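Local structure of tumor necrosis factor receptor superfamily member 16 (Rattus norvegicus, 4F42) at residues N3-L8 and D65-A70; R26-E31 and A51-W56; A69-I74 and D78-L83. The protein acts as a low-affinity receptor for nerve growth factor and related neurotrophins, and probably signals inside the cell through its intracellular death domain. One frame throughout, in Å; residues are numbered along the deposited sequence.

Contact 1 of 3, residues N3-L8 and D65-A70; sequences NLYSSL and DALLAA
Tyr-5 and Leu-67 meet where the N-terminal arm of the death domain, a bundle of six helices, is laid against helix 64-73, and their contact shows how a lead-in with only a short 3-10 turn can be sewn to such a bundle. Apolar packing does most of the work. Both side chains turn inward from their backbones and are buried. On Tyr-5, CG stands anti to the backbone N (chi1 177°), which drops the ring from turn 5-7 into the protein, where Arg-13 and Val-16 of helix 10-19 and Trp-56 of helix 48-56 also border it. Leu-67 in turn packs on Val-16 and Trp-56, so the pair belongs to a wider interior.

The polar part lies at the surface and is looser. The oxygens Asn-3 OD1 and Asp-65 OD2 lie 4.3 Å apart and, both being acceptors, merely come near each other. Backbone hydrogen bonds at the start of the helix and just ahead of it tie the arm down, joining Asn-3 to Leu-64 and Tyr-5 to Ala-62. Inside, a single methyl makes the whole apolar touch: Leu-67 CD2 meets the ring obliquely, 3.6 Å from Tyr-5 CD1 and 3.7 Å from Tyr-5 CE1.

Contact 2 of 3, residues R26-E31 and A51-W56; sequences RHLAGE and ALLASW
Leu-52 of helix 48-56 sets both its methyls against the single methyl of Ala-29 on helix 24-32, a worked example of close helix packing. Leu-52 leaves its helix pointing at helix 24-32, and its path can be followed atom by atom. Its CB is still 5.5 Å from Ala-29 CB and serves as a spacer. At the next step CG, anti to the backbone N (chi1 171°), has closed to 4.3 Å from Ala-29 CB. The branch then opens, and both methyls are used: Leu-52 CD1 touches Ala-29 CB at 3.5 Å, and Leu-52 CD2 reaches the same carbon at 3.8 Å. With the second torsion at 91°, both tips of the fork face the one methyl. Ile-39 of helix 36-41 also touches Ala-29.

A second, slacker pair widens the interface. Leu-53 CB does not aim at the opposing helix, but the branch beyond it bends round until Leu-53 CD2 stands 4.4 Å from Leu-28 CD2. Leu-28 does point across the gap, and it is shared, since Leu-67 and Ala-70 of helix 64-73 and Leu-20 lie against it too.

All four touching residues are buried, and the join between these segments is wholly apolar. Polar ties sit around it: Arg-26 NH2 forms a salt bridge with Asp-40 OD1, and Ser-55 OG is hydrogen-bonded to Tyr-34 OH. Close to the centre of the chain, with helices 36-41 and 64-73 contributing to its borders, this leucine and alanine packing forms part of the hydrophobic core of the six-helix death-domain fold.

Contact 3 of 3, residues A69-I74 and D78-L83; sequences AALRRI and DIVESL. With MNB (5-mercapto-2-nitro-benzoic acid), chain C.
Val-80 spends one methyl, CG2, on two neighbours at once, Leu-71 and the stem of Arg-72, and this narrow meeting carries much of the helical hairpin formed by the last two helices of the death domain, nearer antiparallel than parallel. The short helical segments 69-73 and 78-83 run at 139° to each other, with axes approaching to 9.1 Å, and only a few residues link helix 64-73 to helix 77-84. Leu-71 is the central side chain. Its CB lies 3.7 Å from Val-80 CG2. With CG anti to the carbonyl carbon (chi1 -71°), Leu-71 carries CD1 on to Ile-79 CG2 at 4.0 Å. The Leu-71 and Ile-79 side chains cross at about a right angle, whereas Leu-71 and Val-80 meet at a slant. Leu-20 covers both Leu-71 and Ile-79 from the loop after helix 10-19, and Leu-19 adds to the cover of Ile-79.

At the exposed border, Arg-72 contributes aliphatic carbon, its CG standing 4.3 Å from Val-80 CG2. Its guanidinium folds back along its own helix, placing Ala-69 O over the centre of one face, 4.2 Å above the plane.

One turn beyond Ile-79, Leu-83 takes part in the binding of 5-mercapto-2-nitro-benzoic acid, which is also hydrogen-bonded to Lys-12 NZ. Leu-83 CB comes to 3.7 Å from the ligand's ring carbon C3.

How the contacts relate
Read from the N terminus, the three contacts close loops of very different length. Contact 1 closes the longest, bringing the arm 3-8 back to helix 64-73 across 56 residues. Nested within that loop, contact 2 closes a shorter one of 19 residues between helices 24-32 and 48-56. Contact 3 follows contact 2, starts where contact 1 ends, sharing Ala-69 and Ala-70, and closes only the three-residue gap before 78-83. The closures also touch in space: Tyr-5 OH packs 3.6 Å from Leu-53 CD1, and Leu-68 O lies 3.6 Å from Val-80 CG2. Helix 64-73, common to contacts 1 and 3, meets helix 24-32 of contact 2 at Leu-28, joining arm, core and C-terminal helix.

Contact 1 of 3, residues N3-L8 and D65-A70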
ATOM      1  N   ASN A   3       2.657  13.191   6.319  1.00 33.98           N
ATOM      2  CA  ASN A   3       3.034  13.148   4.916  1.00 33.26           C
ATOM      3  C   ASN A   3       2.130  12.231   4.096  1.00 32.01           C
ATOM      4  O   ASN A   3       1.919  11.075   4.459  1.00 31.51           O
ATOM      5  CB  ASN A   3       4.536  12.823   4.719  1.00 33.90           C
ATOM      6  CG  ASN A   3       5.090  11.803   5.734  1.00 35.68           C
ATOM      7  OD1 ASN A   3       4.480  11.509   6.768  1.00 37.78           O
ATOM      8  ND2 ASN A   3       6.279  11.278   5.435  1.00 38.00           N
ATOM      9  N   LEU A   4       1.574  12.780   3.015  1.00 30.58           N
ATOM     10  CA  LEU A   4       0.813  12.003   2.045  1.00 29.54           C
ATOM     11  C   LEU A   4       1.715  10.944   1.441  1.00 28.78           C
ATOM     12  O   LEU A   4       2.875  11.220   1.125  1.00 29.00           O
ATOM     13  CB  LEU A   4       0.266  12.892   0.922  1.00 29.29           C
ATOM     14  CG  LEU A   4      -0.871  13.890   1.160  1.00 29.98           C
ATOM     15  CD1 LEU A   4      -1.104  14.712  -0.103  1.00 29.68           C
ATOM     16  CD2 LEU A   4      -2.171  13.216   1.602  1.00 30.50           C
ATOM     17  N   TYR A   5       1.188   9.735   1.285  1.00 27.96           N
ATOM     18  CA  TYR A   5       1.921   8.678   0.604  1.00 27.27           C
ATOM     19  C   TYR A   5       2.374   9.129  -0.796  1.00 27.14           C
ATOM     20  O   TYR A   5       3.535   8.964  -1.155  1.00 26.63           O
ATOM     21  CB  TYR A   5       1.102   7.381   0.520  1.00 26.83           C
ATOM     22  CG  TYR A   5       1.842   6.315  -0.254  1.00 26.14           C
ATOM     23  CD1 TYR A   5       2.795   5.509   0.373  1.00 25.40           C
ATOM     24  CD2 TYR A   5       1.638   6.151  -1.627  1.00 24.94           C
ATOM     25  CE1 TYR A   5       3.507   4.556  -0.338  1.00 24.39           C
ATOM     26  CE2 TYR A   5       2.350   5.199  -2.347  1.00 24.23           C
ATOM     27  CZ  TYR A   5       3.277   4.405  -1.700  1.00 24.44           C
ATOM     28  OH  TYR A   5       3.986   3.465  -2.414  1.00 24.96           O
ATOM     29  N   SER A   6       1.451   9.708  -1.562  1.00 27.21           N
ATOM     30  CA  SER A   6       1.697  10.119  -2.947  1.00 27.47           C
ATOM     31  C   SER A   6       2.840  11.117  -3.133  1.00 27.79           C
ATOM     32  O   SER A   6       3.333  11.279  -4.241  1.00 28.16           O
ATOM     33  CB  SER A   6       0.410  10.681  -3.578  1.00 27.67           C
ATOM     34  OG  SER A   6       0.026  11.921  -2.995  1.00 27.44           O
ATOM     35  N   SER A   7       3.247  11.781  -2.052  1.00 28.16           N
ATOM     36  CA  SER A   7       4.311  12.792  -2.081  1.00 28.14           C
ATOM     37  C   SER A   7       5.703  12.215  -1.880  1.00 27.93           C
ATOM     38  O   SER A   7       6.697  12.898  -2.124  1.00 27.92           O
ATOM     39  CB  SER A   7       4.061  13.857  -1.010  1.00 28.28           C
ATOM     40  OG  SER A   7       2.864  14.564  -1.280  1.00 29.74           O
ATOM     41  N   LEU A   8       5.779  10.972  -1.413  1.00 27.74           N
ATOM     42  CA  LEU A   8       7.062  10.298  -1.244  1.00 27.68           C
ATOM     43  C   LEU A   8       7.816  10.214  -2.571  1.00 27.80           C
ATOM     44  O   LEU A   8       7.202  10.129  -3.634  1.00 27.44           O
ATOM     45  CB  LEU A   8       6.869   8.902  -0.647  1.00 27.62           C
ATOM     46  CG  LEU A   8       6.265   8.818   0.760  1.00 27.49           C
ATOM     47  CD1 LEU A   8       5.906   7.371   1.101  1.00 25.79           C
ATOM     48  CD2 LEU A   8       7.202   9.424   1.806  1.00 27.34           C
ATOM     49  N   ASP A  65       1.636   7.257   7.445  1.00 20.88           N
ATOM     50  CA  ASP A  65       1.295   6.675   8.742  1.00 20.56           C
ATOM     51  C   ASP A  65       0.019   5.832   8.709  1.00 20.52           C
ATOM     52  O   ASP A  65      -0.060   4.803   9.373  1.00 19.90           O
ATOM     53  CB  ASP A  65       1.277   7.719   9.871  1.00 20.59           C
ATOM     54  CG  ASP A  65       0.537   8.994   9.508  1.00 21.45           C
ATOM     55  OD1 ASP A  65      -0.609   9.181   9.965  1.00 21.74           O
ATOM     56  OD2 ASP A  65       1.111   9.834   8.786  1.00 23.40           O
ATOM     57  N   ALA A  66      -0.966   6.272   7.925  1.00 20.72           N
ATOM     58  CA  ALA A  66      -2.175   5.494   7.681  1.00 20.47           C
ATOM     59  C   ALA A  66      -1.822   4.174   7.009  1.00 20.45           C
ATOM     60  O   ALA A  66      -2.395   3.128   7.323  1.00 20.48           O
ATOM     61  CB  ALA A  66      -3.151   6.272   6.823  1.00 20.69           C
ATOM     62  N   LEU A  67      -0.872   4.224   6.084  1.00 20.39           N
ATOM     63  CA  LEU A  67      -0.399   3.011   5.428  1.00 20.31           C
ATOM     64  C   LEU A  67       0.308   2.100   6.429  1.00 19.95           C
ATOM     65  O   LEU A  67       0.002   0.902   6.519  1.00 20.26           O
ATOM     66  CB  LEU A  67       0.537   3.345   4.266  1.00 20.44           C
ATOM     67  CG  LEU A  67       1.179   2.146   3.572  1.00 21.05           C
ATOM     68  CD1 LEU A  67       0.116   1.195   3.043  1.00 22.95           C
ATOM     69  CD2 LEU A  67       2.073   2.623   2.450  1.00 22.07           C
ATOM     70  N   LEU A  68       1.254   2.678   7.167  1.00 18.85           N
ATOM     71  CA  LEU A  68       1.983   1.958   8.201  1.00 17.88           C
ATOM     72  C   LEU A  68       1.022   1.344   9.230  1.00 17.18           C
ATOM     73  O   LEU A  68       1.171   0.170   9.585  1.00 17.43           O
ATOM     74  CB  LEU A  68       3.026   2.881   8.845  1.00 17.73           C
ATOM     75  CG  LEU A  68       4.485   2.866   8.339  1.00 17.91           C
ATOM     76  CD1 LEU A  68       4.665   2.494   6.873  1.00 17.66           C
ATOM     77  CD2 LEU A  68       5.249   4.148   8.646  1.00 16.62           C
ATOM     78  N   ALA A  69       0.024   2.113   9.672  1.00 16.18           N
ATOM     79  CA  ALA A  69      -1.033   1.602  10.567  1.00 15.87           C
ATOM     80  C   ALA A  69      -1.752   0.377   9.983  1.00 15.85           C
ATOM     81  O   ALA A  69      -1.942  -0.625  10.680  1.00 15.57           O
ATOM     82  CB  ALA A  69      -2.046   2.686  10.887  1.00 15.45           C
ATOM     83  N   ALA A  70      -2.142   0.470   8.706  1.00 15.81           N
ATOM     84  CA  ALA A  70      -2.783  -0.644   7.990  1.00 15.91           C
ATOM     85  C   ALA A  70      -1.930  -1.908   8.001  1.00 15.75           C
ATOM     86  O   ALA A  70      -2.457  -3.010   8.138  1.00 16.37           O
ATOM     87  CB  ALA A  70      -3.126  -0.245   6.560  1.00 15.67           C
TER

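Contact 2 of 3, residues R26-E31 and A51-W56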
ATOM      1  N   ARG A  26      -2.860  -7.457  -1.778  1.00 21.53           N
ATOM      2  CA  ARG A  26      -4.261  -7.872  -1.616  1.00 21.63           C
ATOM      3  C   ARG A  26      -4.706  -7.818  -0.148  1.00 21.13           C
ATOM      4  O   ARG A  26      -5.771  -7.291   0.163  1.00 21.51           O
ATOM      5  CB  ARG A  26      -4.493  -9.267  -2.210  1.00 21.43           C
ATOM      6  CG  ARG A  26      -4.066  -9.400  -3.682  1.00 22.87           C
ATOM      7  CD  ARG A  26      -4.422 -10.762  -4.269  1.00 24.87           C
ATOM      8  NE  ARG A  26      -5.864 -10.989  -4.161  1.00 28.89           N
ATOM      9  CZ  ARG A  26      -6.739 -10.815  -5.152  1.00 29.59           C
ATOM     10  NH1 ARG A  26      -6.330 -10.441  -6.363  1.00 29.45           N
ATOM     11  NH2 ARG A  26      -8.028 -11.031  -4.931  1.00 29.46           N
ATOM     12  N   HIS A  27      -3.879  -8.342   0.750  1.00 20.65           N
ATOM     13  CA  HIS A  27      -4.183  -8.335   2.182  1.00 20.22           C
ATOM     14  C   HIS A  27      -4.312  -6.895   2.677  1.00 19.87           C
ATOM     15  O   HIS A  27      -5.263  -6.552   3.384  1.00 19.37           O
ATOM     16  CB  HIS A  27      -3.111  -9.102   2.979  1.00 20.10           C
ATOM     17  CG  HIS A  27      -2.741 -10.429   2.379  1.00 19.79           C
ATOM     18  ND1 HIS A  27      -1.467 -10.949   2.449  1.00 19.11           N
ATOM     19  CD2 HIS A  27      -3.476 -11.328   1.677  1.00 18.19           C
ATOM     20  CE1 HIS A  27      -1.438 -12.119   1.832  1.00 18.92           C
ATOM     21  NE2 HIS A  27      -2.645 -12.372   1.358  1.00 17.70           N
ATOM     22  N   LEU A  28      -3.363  -6.057   2.264  1.00 19.55           N
ATOM     23  CA  LEU A  28      -3.358  -4.636   2.615  1.00 19.33           C
ATOM     24  C   LEU A  28      -4.578  -3.903   2.071  1.00 19.26           C
ATOM     25  O   LEU A  28      -5.223  -3.138   2.792  1.00 19.65           O
ATOM     26  CB  LEU A  28      -2.073  -3.971   2.123  1.00 19.16           C
ATOM     27  CG  LEU A  28      -1.952  -2.456   2.216  1.00 19.28           C
ATOM     28  CD1 LEU A  28      -1.919  -2.020   3.668  1.00 19.33           C
ATOM     29  CD2 LEU A  28      -0.694  -2.018   1.501  1.00 19.44           C
ATOM     30  N   ALA A  29      -4.893  -4.136   0.800  1.00 19.16           N
ATOM     31  CA  ALA A  29      -6.045  -3.509   0.183  1.00 19.08           C
ATOM     32  C   ALA A  29      -7.319  -3.833   0.966  1.00 19.08           C
ATOM     33  O   ALA A  29      -8.134  -2.948   1.211  1.00 19.28           O
ATOM     34  CB  ALA A  29      -6.171  -3.931  -1.246  1.00 19.16           C
ATOM     35  N   GLY A  30      -7.470  -5.093   1.379  1.00 18.76           N
ATOM     36  CA  GLY A  30      -8.577  -5.497   2.246  1.00 18.27           C
ATOM     37  C   GLY A  30      -8.687  -4.604   3.470  1.00 18.20           C
ATOM     38  O   GLY A  30      -9.765  -4.099   3.780  1.00 18.09           O
ATOM     39  N   GLU A  31      -7.555  -4.399   4.147  1.00 18.02           N
ATOM     40  CA  GLU A  31      -7.460  -3.539   5.328  1.00 17.85           C
ATOM     41  C   GLU A  31      -7.787  -2.071   5.026  1.00 17.88           C
ATOM     42  O   GLU A  31      -8.376  -1.373   5.854  1.00 17.80           O
ATOM     43  CB  GLU A  31      -6.064  -3.673   5.955  1.00 17.81           C
ATOM     44  CG  GLU A  31      -5.798  -2.831   7.200  1.00 17.34           C
ATOM     45  CD  GLU A  31      -6.775  -3.079   8.352  1.00 18.41           C
ATOM     46  OE1 GLU A  31      -7.310  -4.210   8.491  1.00 18.26           O
ATOM     47  OE2 GLU A  31      -6.993  -2.129   9.140  1.00 17.03           O
ATOM     48  N   ALA A  51      -0.793   0.562  -8.876  1.00 20.31           N
ATOM     49  CA  ALA A  51      -2.143   0.986  -9.265  1.00 20.19           C
ATOM     50  C   ALA A  51      -3.067   1.165  -8.052  1.00 19.91           C
ATOM     51  O   ALA A  51      -3.816   2.135  -7.986  1.00 20.40           O
ATOM     52  CB  ALA A  51      -2.747  -0.004 -10.273  1.00 19.55           C
ATOM     53  N   LEU A  52      -2.987   0.242  -7.097  1.00 19.59           N
ATOM     54  CA  LEU A  52      -3.803   0.285  -5.889  1.00 19.34           C
ATOM     55  C   LEU A  52      -3.480   1.511  -5.064  1.00 19.67           C
ATOM     56  O   LEU A  52      -4.370   2.263  -4.685  1.00 20.37           O
ATOM     57  CB  LEU A  52      -3.588  -0.966  -5.036  1.00 18.92           C
ATOM     58  CG  LEU A  52      -4.241  -0.898  -3.649  1.00 18.68           C
ATOM     59  CD1 LEU A  52      -5.646  -1.454  -3.696  1.00 18.45           C
ATOM     60  CD2 LEU A  52      -3.399  -1.648  -2.631  1.00 18.57           C
ATOM     61  N   LEU A  53      -2.195   1.699  -4.789  1.00 19.86           N
ATOM     62  CA  LEU A  53      -1.710   2.790  -3.967  1.00 19.92           C
ATOM     63  C   LEU A  53      -1.891   4.165  -4.603  1.00 20.48           C
ATOM     64  O   LEU A  53      -2.062   5.147  -3.891  1.00 20.75           O
ATOM     65  CB  LEU A  53      -0.247   2.536  -3.592  1.00 19.95           C
ATOM     66  CG  LEU A  53      -0.039   1.264  -2.746  1.00 19.66           C
ATOM     67  CD1 LEU A  53       1.422   0.891  -2.659  1.00 19.27           C
ATOM     68  CD2 LEU A  53      -0.660   1.396  -1.346  1.00 18.89           C
ATOM     69  N   ALA A  54      -1.851   4.232  -5.936  1.00 20.99           N
ATOM     70  CA  ALA A  54      -2.138   5.465  -6.676  1.00 21.38           C
ATOM     71  C   ALA A  54      -3.606   5.840  -6.540  1.00 21.83           C
ATOM     72  O   ALA A  54      -3.943   7.018  -6.411  1.00 22.07           O
ATOM     73  CB  ALA A  54      -1.782   5.301  -8.140  1.00 21.20           C
ATOM     74  N   SER A  55      -4.470   4.829  -6.589  1.00 22.31           N
ATOM     75  CA  SER A  55      -5.902   5.004  -6.382  1.00 22.92           C
ATOM     76  C   SER A  55      -6.169   5.416  -4.930  1.00 23.36           C
ATOM     77  O   SER A  55      -6.740   6.483  -4.686  1.00 23.67           O
ATOM     78  CB  SER A  55      -6.651   3.717  -6.743  1.00 22.84           C
ATOM     79  OG  SER A  55      -7.947   3.683  -6.166  1.00 23.17           O
ATOM     80  N   TRP A  56      -5.747   4.573  -3.981  1.00 23.54           N
ATOM     81  CA  TRP A  56      -5.853   4.866  -2.544  1.00 23.78           C
ATOM     82  C   TRP A  56      -5.272   6.246  -2.206  1.00 24.71           C
ATOM     83  O   TRP A  56      -5.922   7.060  -1.548  1.00 24.47           O
ATOM     84  CB  TRP A  56      -5.152   3.770  -1.719  1.00 23.21           C
ATOM     85  CG  TRP A  56      -5.101   4.054  -0.244  1.00 21.27           C
ATOM     86  CD1 TRP A  56      -6.144   3.975   0.646  1.00 20.23           C
ATOM     87  CD2 TRP A  56      -3.959   4.471   0.514  1.00 19.10           C
ATOM     88  NE1 TRP A  56      -5.719   4.315   1.904  1.00 20.15           N
ATOM     89  CE2 TRP A  56      -4.383   4.628   1.853  1.00 20.32           C
ATOM     90  CE3 TRP A  56      -2.621   4.726   0.195  1.00 18.39           C
ATOM     91  CZ2 TRP A  56      -3.507   5.027   2.875  1.00 20.22           C
ATOM     92  CZ3 TRP A  56      -1.753   5.126   1.205  1.00 17.69           C
ATOM     93  CH2 TRP A  56      -2.196   5.270   2.528  1.00 18.65           C
TER

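Contact 3 of 3, residues A69-I74 and D78-L83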
ATOM      1  N   ALA A  69       0.024   2.113   9.672  1.00 16.18           N
ATOM      2  CA  ALA A  69      -1.033   1.602  10.567  1.00 15.87           C
ATOM      3  C   ALA A  69      -1.752   0.377   9.983  1.00 15.85           C
ATOM      4  O   ALA A  69      -1.942  -0.625  10.680  1.00 15.57           O
ATOM      5  CB  ALA A  69      -2.046   2.686  10.887  1.00 15.45           C
ATOM      6  N   ALA A  70      -2.142   0.470   8.706  1.00 15.81           N
ATOM      7  CA  ALA A  70      -2.783  -0.644   7.990  1.00 15.91           C
ATOM      8  C   ALA A  70      -1.930  -1.908   8.001  1.00 15.75           C
ATOM      9  O   ALA A  70      -2.457  -3.010   8.138  1.00 16.37           O
ATOM     10  CB  ALA A  70      -3.126  -0.245   6.560  1.00 15.67           C
ATOM     11  N   LEU A  71      -0.616  -1.741   7.880  1.00 15.30           N
ATOM     12  CA  LEU A  71       0.310  -2.867   7.845  1.00 15.11           C
ATOM     13  C   LEU A  71       0.451  -3.556   9.194  1.00 15.45           C
ATOM     14  O   LEU A  71       0.473  -4.783   9.252  1.00 16.10           O
ATOM     15  CB  LEU A  71       1.679  -2.441   7.304  1.00 14.57           C
ATOM     16  CG  LEU A  71       1.758  -2.117   5.811  1.00 14.25           C
ATOM     17  CD1 LEU A  71       3.051  -1.346   5.476  1.00 14.65           C
ATOM     18  CD2 LEU A  71       1.645  -3.385   4.955  1.00 12.78           C
ATOM     19  N   ARG A  72       0.567  -2.784  10.271  1.00 15.64           N
ATOM     20  CA  ARG A  72       0.534  -3.345  11.619  1.00 16.28           C
ATOM     21  C   ARG A  72      -0.723  -4.188  11.825  1.00 16.80           C
ATOM     22  O   ARG A  72      -0.665  -5.248  12.428  1.00 16.90           O
ATOM     23  CB  ARG A  72       0.564  -2.242  12.684  1.00 16.11           C
ATOM     24  CG  ARG A  72       1.885  -1.453  12.777  1.00 16.87           C
ATOM     25  CD  ARG A  72       1.928  -0.494  13.987  1.00 16.03           C
ATOM     26  NE  ARG A  72       0.860   0.503  13.950  1.00 16.28           N
ATOM     27  CZ  ARG A  72      -0.335   0.345  14.513  1.00 16.23           C
ATOM     28  NH1 ARG A  72      -0.616  -0.758  15.184  1.00 16.25           N
ATOM     29  NH2 ARG A  72      -1.252   1.297  14.412  1.00 17.25           N
ATOM     30  N   ARG A  73      -1.851  -3.715  11.304  1.00 17.51           N
ATOM     31  CA  ARG A  73      -3.139  -4.360  11.533  1.00 18.35           C
ATOM     32  C   ARG A  73      -3.307  -5.706  10.839  1.00 18.29           C
ATOM     33  O   ARG A  73      -4.017  -6.563  11.348  1.00 18.27           O
ATOM     34  CB  ARG A  73      -4.286  -3.418  11.181  1.00 18.53           C
ATOM     35  CG  ARG A  73      -4.561  -2.431  12.280  1.00 20.11           C
ATOM     36  CD  ARG A  73      -4.951  -1.098  11.708  1.00 23.54           C
ATOM     37  NE  ARG A  73      -5.545  -0.234  12.712  1.00 26.43           N
ATOM     38  CZ  ARG A  73      -6.079   0.953  12.451  1.00 29.61           C
ATOM     39  NH1 ARG A  73      -6.078   1.416  11.203  1.00 30.32           N
ATOM     40  NH2 ARG A  73      -6.612   1.679  13.432  1.00 29.79           N
ATOM     41  N   ILE A  74      -2.669  -5.886   9.686  1.00 18.68           N
ATOM     42  CA  ILE A  74      -2.615  -7.202   9.041  1.00 18.94           C
ATOM     43  C   ILE A  74      -1.424  -8.040   9.557  1.00 19.80           C
ATOM     44  O   ILE A  74      -1.004  -9.001   8.913  1.00 19.89           O
ATOM     45  CB  ILE A  74      -2.597  -7.110   7.478  1.00 18.85           C
ATOM     46  CG1 ILE A  74      -1.390  -6.317   6.978  1.00 17.72           C
ATOM     47  CG2 ILE A  74      -3.924  -6.556   6.936  1.00 18.22           C
ATOM     48  CD1 ILE A  74      -1.111  -6.500   5.510  1.00 16.15           C
ATOM     49  N   ASP A  78       6.705  -6.365  10.412  1.00 22.52           N
ATOM     50  CA  ASP A  78       8.018  -6.611   9.782  1.00 22.79           C
ATOM     51  C   ASP A  78       8.293  -5.679   8.586  1.00 22.87           C
ATOM     52  O   ASP A  78       9.420  -5.198   8.417  1.00 23.19           O
ATOM     53  CB  ASP A  78       8.191  -8.090   9.383  1.00 22.72           C
ATOM     54  CG  ASP A  78       7.211  -8.531   8.303  1.00 22.66           C
ATOM     55  OD1 ASP A  78       5.988  -8.468   8.542  1.00 22.57           O
ATOM     56  OD2 ASP A  78       7.664  -8.948   7.214  1.00 21.06           O
ATOM     57  N   ILE A  79       7.264  -5.401   7.782  1.00 22.89           N
ATOM     58  CA  ILE A  79       7.390  -4.437   6.680  1.00 22.66           C
ATOM     59  C   ILE A  79       7.572  -3.005   7.217  1.00 23.02           C
ATOM     60  O   ILE A  79       8.376  -2.235   6.689  1.00 22.78           O
ATOM     61  CB  ILE A  79       6.200  -4.511   5.685  1.00 22.43           C
ATOM     62  CG1 ILE A  79       6.075  -5.922   5.096  1.00 21.44           C
ATOM     63  CG2 ILE A  79       6.362  -3.462   4.567  1.00 21.19           C
ATOM     64  CD1 ILE A  79       4.952  -6.085   4.046  1.00 20.15           C
ATOM     65  N   VAL A  80       6.840  -2.669   8.277  1.00 23.33           N
ATOM     66  CA  VAL A  80       6.966  -1.355   8.917  1.00 23.71           C
ATOM     67  C   VAL A  80       8.381  -1.185   9.489  1.00 24.36           C
ATOM     68  O   VAL A  80       9.019  -0.152   9.275  1.00 24.47           O
ATOM     69  CB  VAL A  80       5.873  -1.125  10.008  1.00 23.51           C
ATOM     70  CG1 VAL A  80       6.012   0.242  10.640  1.00 23.55           C
ATOM     71  CG2 VAL A  80       4.485  -1.277   9.419  1.00 22.41           C
ATOM     72  N   GLU A  81       8.877  -2.214  10.179  1.00 25.23           N
ATOM     73  CA  GLU A  81      10.242  -2.218  10.721  1.00 25.96           C
ATOM     74  C   GLU A  81      11.272  -2.041   9.601  1.00 25.83           C
ATOM     75  O   GLU A  81      12.188  -1.219   9.714  1.00 25.92           O
ATOM     76  CB  GLU A  81      10.540  -3.510  11.515  1.00 26.24           C
ATOM     77  CG  GLU A  81       9.628  -3.813  12.725  1.00 28.56           C
ATOM     78  CD  GLU A  81       9.742  -2.792  13.879  1.00 33.36           C
ATOM     79  OE1 GLU A  81      10.651  -1.929  13.838  1.00 34.47           O
ATOM     80  OE2 GLU A  81       8.909  -2.849  14.831  1.00 34.15           O
ATOM     81  N   SER A  82      11.095  -2.798   8.519  1.00 25.75           N
ATOM     82  CA  SER A  82      12.024  -2.800   7.387  1.00 25.92           C
ATOM     83  C   SER A  82      12.106  -1.458   6.658  1.00 26.12           C
ATOM     84  O   SER A  82      13.174  -1.057   6.182  1.00 26.09           O
ATOM     85  CB  SER A  82      11.648  -3.913   6.405  1.00 26.07           C
ATOM     86  OG  SER A  82      12.512  -3.923   5.285  1.00 26.47           O
ATOM     87  N   LEU A  83      10.973  -0.770   6.583  1.00 26.29           N
ATOM     88  CA  LEU A  83      10.897   0.519   5.914  1.00 26.67           C
ATOM     89  C   LEU A  83      11.432   1.636   6.782  1.00 27.19           C
ATOM     90  O   LEU A  83      11.902   2.649   6.273  1.00 27.17           O
ATOM     91  CB  LEU A  83       9.454   0.831   5.503  1.00 26.32           C
ATOM     92  CG  LEU A  83       8.932   0.108   4.263  1.00 25.31           C
ATOM     93  CD1 LEU A  83       7.427   0.224   4.199  1.00 23.51           C
ATOM     94  CD2 LEU A  83       9.594   0.645   2.986  1.00 24.43           C
TER
HETATM   95  C6  MNB C 102       9.932   6.291   7.385  1.00 30.00           C
HETATM   96  C1  MNB C 102       9.885   6.487   6.006  1.00 31.60           C
HETATM   97  C2  MNB C 102       9.138   5.500   5.154  1.00 32.17           C
HETATM   98  C3  MNB C 102       8.506   4.426   5.778  1.00 31.33           C
HETATM   99  C4  MNB C 102       8.585   4.280   7.154  1.00 30.36           C
HETATM  100  C5  MNB C 102       9.283   5.191   7.943  1.00 29.86           C
HETATM  101  S5  MNB C 102       9.319   4.933   9.618  1.00 27.80           S
HETATM  102  C10 MNB C 102      10.600   7.671   5.425  1.00 31.91           C
HETATM  103  O12 MNB C 102      11.806   7.534   5.149  1.00 33.81           O
HETATM  104  O11 MNB C 102       9.999   8.753   5.234  1.00 31.45           O
HETATM  105  N7  MNB C 102       9.025   5.615   3.755  1.00 33.22           N
HETATM  106  O9  MNB C 102       8.612   4.680   3.090  1.00 32.64           O
HETATM  107  O8  MNB C 102       9.312   6.652   3.178  1.00 35.01           O